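Local coordinates for protein intracellular growth locus, subunit C (Francisella tularensis subsp. tularensis, PDB 2QWU) that is probably a tube component of a type VI-like secretion system encoded by the Francisella pathogenicity island and thought to support growth inside host cells, at residues A[20-25]-A[32-37]; A[41-46]-A[118-123]; A[89-94]-A[178-183]; A[144-149]-A[183-188]. The protein carries 2 engineered substitutions. One frame throughout, in Å; residues are numbered along the deposited sequence. Where two conformers were deposited one is given.

In the fold
All four contacts reach one large, curled antiparallel sheet of this single chain. Contact 1 comes first and closes, where strand 18-21 leads through a loop to strand 37-43, before contact 2 opens further along that second strand; their centres lie about 21 Å apart, on opposite sides of the chain's centre. Contacts 2 and 3 interleave along the sequence, about 11 Å apart between centres, and their isoleucines and leucines pack together. Contact 4 follows contact 2, shares strand 173-184 and L183 with contact 3, and sits beside contact 2 because strands 120-122 and 147-150 are neighbours. Contacts 2, 3 and 4 thus touch one another, while contact 1 stands apart at strand 18-21.

Contact 1. Residues A[20-25]-A[32-37]; sequences VRTDPT and PNCRMF. Engineered in segment 32-37: M36 (natural residue Leu).
The backbones come nearest at T22 and R35, whose CA atoms are 6.0 Å apart, and the touching parts run at 117° to each other. No direct hydrogen bond joins them; three waters do that work. One links OG1 of T22 to N of M36, a second links N of D23 to O of C34, and a third links OD2 of D23 to ND2 of N33 on the solvent-exposed side. Between these bridges T22 turns its apolar branch to C34, with CG2 3.8 Å from SG, while its OG1, set between backbone N and carbonyl carbon (chi1 75°), also bonds to O of D23 at 2.9 Å. Threonine suits the place by offering a methyl to the sulfur and a hydroxyl to water. The segments lie at the two ends of the connection between strands 18-21 and 37-43, both of which pair with strand 71-79 in the main sheet. Deeper in, CG1 of V20 meets SE of M36 at 3.9 Å, the two buried side chains crossing at a slant. M36 is an engineered selenomethionine in place of the natural leucine. R35 folds back on its own segment: NE and NH2 grip O of N33 side-on, at 3.0 and 2.9 Å, in the guanidinium plane, and NH1 bonds to O of I55, which together fix the rotation of the buried guanidinium.

Contact 2. Residues A[41-46]-A[118-123]; sequences LTIAGE and MKIKLG
L41 holds CG anti to its backbone N (chi1 171°) while L122 sets CG anti to its carbonyl carbon, and these torsions lay the two leucines side by side, pointing the same way, with CD1 of L41 3.7 Å from CD2 of L122. I120 joins them: its CG2, also anti to the backbone N, reaches CD1 of L41 at 4.0 Å. Branched apolar residues suit this buried face, where I43 and I120 also abut side chains of strand 173-184. M118, a selenomethionine, is bent at chi2 and chi3, which folds SE back to CB of A44 at 3.7 Å; the small methyl of A44 lets it sit against both that selenium and helix 97-114. On the other face T42 and K121 pair, suiting a surface that is partly open to solvent, and K121 carries its ammonium out to O of N145. The backbones are antiparallel. T42 and K121 exchange two bonds, N of T42 to O of K121 at 3.1 Å and N of K121 to O of T42 at 2.9 Å. Beyond them N of A44 donates to O of K119 at 3.0 Å, and a water spans from that same oxygen to N of G45, extending the link past the strand end. A44 and G45 both take positive phi; at G45 a CB would press on the carbonyl O of A44, so glycine fits. The two form the middle of a type I' turn, the tight two-residue connection of a beta hairpin, whose first strand here is flanked by strand 120-122 as an antiparallel neighbour.

Contact 3. Residues A[89-94]-A[178-183]; sequences ITLGVL and ISIDGL
The central antiparallel pairing of strands 86-96 and 173-184 brings I89 opposite I180, T90 opposite S179 and L91 opposite I178. I89 and I180 form a hydrogen-bonded pair, with N of I180 donating to O of I89 at 2.8 Å and N of I89 returning to O of I180 at 2.9 Å. L91 and I178 repeat the pattern, N of I178 meeting O of L91 in an almost straight bond of 2.7 Å (177° at the hydrogen). Between them, T90 and S179 are a non-hydrogen-bonded pair, and CA of T90 makes a close CH contact with O of I178. These two small hydroxyl residues occupy the partly exposed face, alongside residues of the adjoining strands 71-79 and 157-162. The opposite face is wholly apolar. CG2 of I89, placed between backbone N and carbonyl carbon with CG1 swung anti to the N (chi1 -170°), meets CD1 of I180 at 3.9 Å, the two isoleucines lying side by side. The same methyl touches CD1 of L183 from the far side of the chain's corner at G182, whose positive phi suits glycine there. At the other end V93 and I178 cross at about a right angle, CG2 to CD1 3.7 Å. Isoleucines and a valine, beta-branched and at home in extended strands, fill this buried layer together with L91 and L183, and F156 also packs against it. An alternation of polar and apolar positions of this kind is typical of a sheet with one face turned to a hydrophobic core, here the middle of the curled antiparallel sheet.

Contact 4. Residues A[144-149]-A[183-188]; sequences SNLELY and LTTSQG
Y149 and T184 form an antiparallel hydrogen-bonded pair, N of T184 donating to O of Y149 at 2.8 Å and N of Y149 to O of T184 at 3.1 Å, and past this short pairing the segments diverge. Y149 has CG between its backbone N and carbonyl carbon (chi1 64°), which brings the ring alongside T184. CG2 of T184 sits over a ring face, 3.8 Å from the centroid and 29° off the normal, a CH-pi contact. With a methyl for the ring and a hydroxyl that reaches O of P85, threonine serves two partners at once. L148 turns to the buried side, CD1 3.9 Å from CD1 of L183, the two leucines crossing at about a right angle. T185 adds a side-chain bond beside the pairing: its OG1, anti to the backbone N, donates to O of E147 at 2.7 Å and accepts from N of Q187 at 3.2 Å, the second bond defining an ST turn. A water further ties O of E147 to N of S186. The amide of Q187 lies against CD1 of L146, its OE1 3.4 Å away. OE1 receives two water hydrogens, from waters that also serve O of S144 and N of E147, while NE2 reaches O of S189. Beyond Y149 and T184 the two chains are therefore joined by the T185 hydroxyl, the Q187 amide and bridging waters, with O of E147 taking one hydrogen from the hydroxyl and another from a water.

Contact 1. Residues A[20-25]-A[32-37]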
# COMPACT_ATOMS: atom_id res chain seq x y z
N VAL A 20 -7.02 -6.10 2.52
CA VAL A 20 -6.24 -6.75 1.48
C VAL A 20 -4.93 -7.19 2.10
O VAL A 20 -4.33 -6.49 2.94
CB VAL A 20 -5.91 -5.82 0.25
CG1 VAL A 20 -4.85 -6.53 -0.63
CG2 VAL A 20 -7.19 -5.55 -0.58
N ARG A 21 -4.45 -8.34 1.68
CA ARG A 21 -3.22 -8.83 2.20
C ARG A 21 -2.57 -9.70 1.15
O ARG A 21 -3.26 -10.53 0.51
CB ARG A 21 -3.51 -9.64 3.44
CG ARG A 21 -2.40 -10.52 3.93
CD ARG A 21 -3.08 -11.70 4.56
NE ARG A 21 -4.02 -11.21 5.56
CZ ARG A 21 -3.74 -11.19 6.85
NH1 ARG A 21 -2.56 -11.64 7.27
NH2 ARG A 21 -4.62 -10.69 7.72
N THR A 22 -1.28 -9.52 0.96
CA THR A 22 -0.54 -10.31 -0.01
C THR A 22 0.65 -10.92 0.72
O THR A 22 0.92 -10.59 1.88
CB THR A 22 0.04 -9.41 -1.17
OG1 THR A 22 1.18 -8.66 -0.69
CG2 THR A 22 -1.03 -8.42 -1.65
N ASP A 23 1.36 -11.81 0.04
CA ASP A 23 2.61 -12.35 0.62
C ASP A 23 3.62 -11.16 0.69
O ASP A 23 3.59 -10.26 -0.15
CB ASP A 23 3.13 -13.45 -0.29
CG ASP A 23 2.36 -14.75 -0.12
OD1 ASP A 23 1.63 -14.87 0.90
OD2 ASP A 23 2.49 -15.64 -1.00
N PRO A 24 4.51 -11.13 1.71
CA PRO A 24 5.47 -10.00 1.82
C PRO A 24 6.31 -9.70 0.58
O PRO A 24 6.56 -8.54 0.30
CB PRO A 24 6.35 -10.38 3.01
CG PRO A 24 5.47 -11.28 3.80
CD PRO A 24 4.76 -12.13 2.76
N THR A 25 6.74 -10.72 -0.17
CA THR A 25 7.53 -10.41 -1.37
C THR A 25 6.72 -10.73 -2.62
O THR A 25 7.28 -11.04 -3.67
CB THR A 25 8.85 -11.20 -1.40
OG1 THR A 25 8.56 -12.59 -1.34
CG2 THR A 25 9.75 -10.78 -0.23
N PRO A 32 1.41 -16.71 -9.66
CA PRO A 32 0.08 -16.28 -10.04
C PRO A 32 -0.71 -15.55 -8.96
O PRO A 32 -1.90 -15.33 -9.12
CB PRO A 32 -0.59 -17.60 -10.38
CG PRO A 32 -0.06 -18.50 -9.28
CD PRO A 32 1.40 -18.13 -9.23
N ASN A 33 -0.08 -15.24 -7.84
CA ASN A 33 -0.82 -14.66 -6.70
C ASN A 33 -0.90 -13.15 -6.75
O ASN A 33 -0.21 -12.50 -7.57
CB ASN A 33 -0.16 -15.12 -5.37
CG ASN A 33 0.13 -16.62 -5.37
OD1 ASN A 33 -0.76 -17.42 -5.62
ND2 ASN A 33 1.39 -16.99 -5.12
N CYS A 34 -1.76 -12.60 -5.91
CA CYS A 34 -1.96 -11.16 -5.92
C CYS A 34 -0.74 -10.38 -5.42
O CYS A 34 0.10 -10.85 -4.63
CB CYS A 34 -3.19 -10.79 -5.13
SG CYS A 34 -3.00 -11.14 -3.36
N ARG A 35 -0.59 -9.18 -5.98
CA ARG A 35 0.52 -8.32 -5.54
C ARG A 35 0.12 -6.86 -5.82
O ARG A 35 -0.59 -6.55 -6.80
CB ARG A 35 1.85 -8.68 -6.23
CG ARG A 35 2.06 -8.13 -7.73
CD ARG A 35 1.11 -8.71 -8.70
NE ARG A 35 1.15 -10.17 -8.79
CZ ARG A 35 2.05 -10.92 -9.44
NH1 ARG A 35 3.09 -10.39 -10.11
NH2 ARG A 35 1.91 -12.25 -9.46
N MSE A 36 0.57 -5.97 -4.94
CA MSE A 36 0.28 -4.54 -5.06
C MSE A 36 1.55 -3.77 -4.82
O MSE A 36 2.34 -4.10 -3.97
CB MSE A 36 -0.78 -4.11 -4.02
CG MSE A 36 -2.17 -4.56 -4.34
SE MSE A 36 -3.36 -3.87 -2.99
CE MSE A 36 -3.11 -2.24 -3.34
N PHE A 37 1.79 -2.75 -5.66
CA PHE A 37 2.93 -1.93 -5.43
C PHE A 37 2.67 -0.54 -6.04
O PHE A 37 1.75 -0.37 -6.87
CB PHE A 37 4.20 -2.61 -5.97
CG PHE A 37 4.15 -2.95 -7.48
CD1 PHE A 37 4.47 -1.98 -8.42
CD2 PHE A 37 3.81 -4.24 -7.91
CE1 PHE A 37 4.47 -2.30 -9.83
CE2 PHE A 37 3.82 -4.59 -9.30
CZ PHE A 37 4.16 -3.57 -10.26
O HOH W 1 2.15 -6.86 -2.49
O HOH W 2 0.36 -12.73 -2.62
O HOH W 3 2.70 -14.68 -3.37

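Contact 2. Residues A[41-46]-A[118-123]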
# COMPACT_ATOMS: atom_id res chain seq x y z
N LEU A 41 6.44 6.99 -3.35
CA LEU A 41 5.98 7.04 -2.00
C LEU A 41 6.72 8.15 -1.25
O LEU A 41 7.95 8.21 -1.25
CB LEU A 41 6.25 5.69 -1.26
CG LEU A 41 5.98 5.69 0.26
CD1 LEU A 41 4.52 5.86 0.57
CD2 LEU A 41 6.54 4.38 0.86
N THR A 42 5.96 9.02 -0.63
CA THR A 42 6.52 10.06 0.21
C THR A 42 5.97 9.92 1.61
O THR A 42 4.77 9.79 1.78
CB THR A 42 6.19 11.44 -0.33
OG1 THR A 42 6.66 11.48 -1.66
CG2 THR A 42 6.90 12.56 0.53
N ILE A 43 6.86 9.94 2.60
CA ILE A 43 6.45 9.85 4.00
C ILE A 43 7.04 11.01 4.80
O ILE A 43 8.27 11.14 4.89
CB ILE A 43 6.93 8.52 4.65
CG1 ILE A 43 6.26 7.33 3.97
CG2 ILE A 43 6.54 8.50 6.15
CD1 ILE A 43 6.83 5.99 4.42
N ALA A 44 6.17 11.83 5.39
CA ALA A 44 6.60 12.98 6.20
C ALA A 44 7.59 13.80 5.36
O ALA A 44 8.60 14.32 5.87
CB ALA A 44 7.25 12.47 7.50
N GLY A 45 7.30 13.91 4.07
CA GLY A 45 8.14 14.67 3.17
C GLY A 45 9.37 13.96 2.62
O GLY A 45 10.08 14.51 1.76
N GLU A 46 9.65 12.75 3.10
CA GLU A 46 10.83 12.04 2.59
C GLU A 46 10.38 11.19 1.42
O GLU A 46 9.46 10.39 1.55
CB GLU A 46 11.45 11.17 3.68
CG GLU A 46 11.78 11.94 4.96
CD GLU A 46 12.85 13.02 4.76
OE1 GLU A 46 12.81 14.03 5.51
OE2 GLU A 46 13.74 12.86 3.88
N MSE A 118 1.45 15.26 9.00
CA MSE A 118 2.35 14.18 8.58
C MSE A 118 1.63 13.40 7.46
O MSE A 118 0.77 12.55 7.72
CB MSE A 118 2.69 13.27 9.78
CG MSE A 118 4.00 12.42 9.63
SE MSE A 118 3.91 11.04 8.31
CE MSE A 118 2.70 10.05 9.11
N LYS A 119 2.00 13.69 6.21
CA LYS A 119 1.34 13.03 5.07
C LYS A 119 2.09 11.86 4.48
O LYS A 119 3.33 11.87 4.40
CB LYS A 119 1.10 14.02 3.92
CG LYS A 119 0.40 15.32 4.32
CD LYS A 119 -0.89 15.11 5.05
CE LYS A 119 -1.71 16.41 5.09
NZ LYS A 119 -2.99 16.20 5.85
N ILE A 120 1.34 10.84 4.05
CA ILE A 120 1.92 9.69 3.41
C ILE A 120 1.21 9.74 2.08
O ILE A 120 -0.03 9.68 2.02
CB ILE A 120 1.62 8.43 4.18
CG1 ILE A 120 2.31 8.59 5.55
CG2 ILE A 120 2.10 7.18 3.40
CD1 ILE A 120 2.20 7.43 6.42
N LYS A 121 1.97 9.93 1.01
CA LYS A 121 1.36 10.10 -0.30
C LYS A 121 1.79 8.95 -1.20
O LYS A 121 3.00 8.73 -1.45
CB LYS A 121 1.79 11.44 -0.92
CG LYS A 121 1.27 11.68 -2.34
CD LYS A 121 -0.18 12.07 -2.36
CE LYS A 121 -0.63 12.61 -3.76
NZ LYS A 121 -2.10 12.94 -3.77
N LEU A 122 0.79 8.19 -1.66
CA LEU A 122 1.09 7.03 -2.48
C LEU A 122 1.05 7.43 -3.95
O LEU A 122 0.21 8.26 -4.34
CB LEU A 122 0.03 5.94 -2.27
CG LEU A 122 -0.34 5.57 -0.83
CD1 LEU A 122 -1.26 4.31 -0.83
CD2 LEU A 122 0.93 5.30 -0.06
N GLY A 123 1.94 6.84 -4.74
CA GLY A 123 1.98 7.11 -6.16
C GLY A 123 0.99 6.22 -6.89
O GLY A 123 0.03 5.75 -6.30
O HOH W 4 4.76 13.26 2.81

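Contact 3. Residues A[89-94]-A[178-183]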
# COMPACT_ATOMS: atom_id res chain seq x y z
N ILE A 89 -1.92 0.40 7.24
CA ILE A 89 -1.25 -0.05 6.02
C ILE A 89 0.12 -0.59 6.34
O ILE A 89 0.77 -0.16 7.29
CB ILE A 89 -1.18 1.15 4.98
CG1 ILE A 89 -0.70 0.63 3.61
CG2 ILE A 89 -0.17 2.25 5.45
CD1 ILE A 89 -0.85 1.74 2.54
N THR A 90 0.55 -1.56 5.56
CA THR A 90 1.88 -2.16 5.71
C THR A 90 2.57 -2.08 4.35
O THR A 90 2.01 -2.54 3.36
CB THR A 90 1.77 -3.64 6.16
OG1 THR A 90 1.14 -3.67 7.46
CG2 THR A 90 3.16 -4.22 6.34
N LEU A 91 3.73 -1.41 4.33
CA LEU A 91 4.48 -1.20 3.10
C LEU A 91 5.84 -1.87 3.16
O LEU A 91 6.43 -1.94 4.21
CB LEU A 91 4.68 0.33 2.89
CG LEU A 91 3.41 1.19 2.84
CD1 LEU A 91 3.69 2.60 3.24
CD2 LEU A 91 2.90 1.15 1.44
N GLY A 92 6.33 -2.36 2.02
CA GLY A 92 7.65 -2.96 1.96
C GLY A 92 8.53 -1.99 1.17
O GLY A 92 8.14 -1.58 0.09
N VAL A 93 9.69 -1.59 1.73
CA VAL A 93 10.58 -0.70 1.01
C VAL A 93 11.99 -1.26 1.04
O VAL A 93 12.35 -2.07 1.90
CB VAL A 93 10.57 0.74 1.60
CG1 VAL A 93 9.13 1.31 1.53
CG2 VAL A 93 11.04 0.71 3.09
N LEU A 94 12.80 -0.86 0.06
CA LEU A 94 14.21 -1.33 0.05
C LEU A 94 15.08 -0.11 0.43
O LEU A 94 15.19 0.85 -0.34
CB LEU A 94 14.56 -1.88 -1.34
CG LEU A 94 15.93 -2.51 -1.46
CD1 LEU A 94 16.10 -3.76 -0.57
CD2 LEU A 94 16.02 -2.87 -2.99
N ILE A 178 7.20 -1.51 6.81
CA ILE A 178 6.71 -0.32 7.52
C ILE A 178 5.25 -0.55 7.82
O ILE A 178 4.42 -0.68 6.90
CB ILE A 178 6.86 0.98 6.64
CG1 ILE A 178 8.32 1.16 6.24
CG2 ILE A 178 6.27 2.15 7.32
CD1 ILE A 178 8.46 2.37 5.24
N SER A 179 4.93 -0.65 9.11
CA SER A 179 3.53 -0.89 9.55
C SER A 179 3.02 0.35 10.18
O SER A 179 3.59 0.81 11.15
CB SER A 179 3.44 -2.04 10.59
OG SER A 179 4.02 -3.23 10.08
N ILE A 180 1.92 0.89 9.65
CA ILE A 180 1.39 2.15 10.15
C ILE A 180 -0.07 1.95 10.52
O ILE A 180 -0.83 1.33 9.77
CB ILE A 180 1.44 3.26 9.06
CG1 ILE A 180 2.79 3.17 8.34
CG2 ILE A 180 1.23 4.64 9.73
CD1 ILE A 180 2.86 4.10 7.11
N ASP A 181 -0.46 2.47 11.70
CA ASP A 181 -1.85 2.32 12.15
C ASP A 181 -2.35 3.71 12.56
O ASP A 181 -1.56 4.62 12.75
CB ASP A 181 -1.94 1.40 13.39
CG ASP A 181 -1.48 -0.03 13.13
OD1 ASP A 181 -2.18 -0.82 12.41
OD2 ASP A 181 -0.39 -0.39 13.65
N GLY A 182 -3.67 3.86 12.64
CA GLY A 182 -4.30 5.11 13.05
C GLY A 182 -4.27 6.23 12.03
O GLY A 182 -4.06 7.41 12.37
N LEU A 183 -4.44 5.88 10.76
CA LEU A 183 -4.41 6.85 9.68
C LEU A 183 -5.84 7.08 9.20
O LEU A 183 -6.72 6.33 9.50
CB LEU A 183 -3.60 6.29 8.50
CG LEU A 183 -2.09 6.09 8.69
CD1 LEU A 183 -1.48 5.31 7.47
CD2 LEU A 183 -1.45 7.48 8.82

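Contact 4. Residues A[144-149]-A[183-188]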
# COMPACT_ATOMS: atom_id res chain seq x y z
N SER A 144 -3.91 4.74 -6.29
CA SER A 144 -3.17 5.83 -6.90
C SER A 144 -3.45 7.18 -6.32
O SER A 144 -4.61 7.59 -6.20
CB SER A 144 -3.37 5.87 -8.44
OG SER A 144 -3.11 4.60 -9.03
N ASN A 145 -2.37 7.88 -5.96
CA ASN A 145 -2.44 9.21 -5.42
C ASN A 145 -3.09 9.40 -4.09
O ASN A 145 -3.32 10.53 -3.70
CB ASN A 145 -3.06 10.15 -6.45
CG ASN A 145 -2.16 10.32 -7.67
OD1 ASN A 145 -0.93 10.31 -7.53
ND2 ASN A 145 -2.74 10.46 -8.85
N LEU A 146 -3.35 8.30 -3.37
CA LEU A 146 -4.02 8.45 -2.10
C LEU A 146 -3.11 9.14 -1.09
O LEU A 146 -1.93 8.80 -1.01
CB LEU A 146 -4.46 7.07 -1.61
CG LEU A 146 -5.20 7.00 -0.27
CD1 LEU A 146 -6.64 7.54 -0.42
CD2 LEU A 146 -5.29 5.48 0.13
N GLU A 147 -3.66 10.11 -0.33
CA GLU A 147 -2.91 10.79 0.71
C GLU A 147 -3.52 10.41 2.06
O GLU A 147 -4.73 10.59 2.31
CB GLU A 147 -2.96 12.31 0.58
CG GLU A 147 -2.06 13.00 1.62
CD GLU A 147 -1.80 14.47 1.29
OE1 GLU A 147 -2.56 15.32 1.77
OE2 GLU A 147 -0.85 14.77 0.52
N LEU A 148 -2.68 9.86 2.91
CA LEU A 148 -3.11 9.44 4.24
C LEU A 148 -2.43 10.33 5.30
O LEU A 148 -1.34 10.87 5.09
CB LEU A 148 -2.67 7.99 4.51
CG LEU A 148 -3.10 6.92 3.47
CD1 LEU A 148 -2.28 5.57 3.71
CD2 LEU A 148 -4.56 6.62 3.62
N TYR A 149 -3.07 10.46 6.46
CA TYR A 149 -2.47 11.29 7.51
C TYR A 149 -2.98 10.74 8.83
O TYR A 149 -3.95 10.00 8.87
CB TYR A 149 -2.85 12.78 7.29
CG TYR A 149 -4.32 13.10 7.39
CD1 TYR A 149 -4.90 13.33 8.61
CD2 TYR A 149 -5.11 13.19 6.25
CE1 TYR A 149 -6.27 13.65 8.72
CE2 TYR A 149 -6.46 13.49 6.32
CZ TYR A 149 -7.02 13.73 7.56
OH TYR A 149 -8.36 14.06 7.63
N LEU A 183 -4.44 5.88 10.76
CA LEU A 183 -4.41 6.85 9.68
C LEU A 183 -5.84 7.08 9.20
O LEU A 183 -6.72 6.33 9.50
CB LEU A 183 -3.60 6.29 8.50
CG LEU A 183 -2.09 6.09 8.69
CD1 LEU A 183 -1.48 5.31 7.47
CD2 LEU A 183 -1.45 7.48 8.82
N THR A 184 -6.05 8.15 8.47
CA THR A 184 -7.35 8.37 7.85
C THR A 184 -7.02 9.10 6.54
O THR A 184 -5.85 9.21 6.18
CB THR A 184 -8.29 9.19 8.75
OG1 THR A 184 -9.56 9.30 8.09
CG2 THR A 184 -7.73 10.58 8.99
N THR A 185 -8.00 9.57 5.80
CA THR A 185 -7.70 10.29 4.55
C THR A 185 -8.93 11.17 4.28
O THR A 185 -10.00 10.85 4.77
CB THR A 185 -7.56 9.28 3.37
OG1 THR A 185 -7.38 9.98 2.11
CG2 THR A 185 -8.83 8.42 3.23
N SER A 186 -8.81 12.24 3.51
CA SER A 186 -9.99 13.05 3.15
C SER A 186 -10.64 12.55 1.86
O SER A 186 -11.70 13.07 1.44
CB SER A 186 -9.61 14.50 2.89
OG SER A 186 -8.75 14.97 3.89
N GLN A 187 -10.02 11.57 1.22
CA GLN A 187 -10.57 11.02 -0.03
C GLN A 187 -11.81 10.23 0.38
O GLN A 187 -11.77 9.46 1.35
CB GLN A 187 -9.51 10.13 -0.74
CG GLN A 187 -9.95 9.56 -2.04
CD GLN A 187 -8.79 8.99 -2.86
OE1 GLN A 187 -7.69 9.59 -2.91
NE2 GLN A 187 -9.02 7.84 -3.51
N GLY A 188 -12.92 10.43 -0.33
CA GLY A 188 -14.16 9.78 0.07
C GLY A 188 -14.47 8.40 -0.47
O GLY A 188 -15.36 7.70 0.04
O HOH W 5 -7.03 6.13 -5.50
O HOH W 6 -6.33 9.77 -5.32
O HOH W 7 -6.19 12.93 2.52
O HOH W 8 -6.13 11.35 -1.50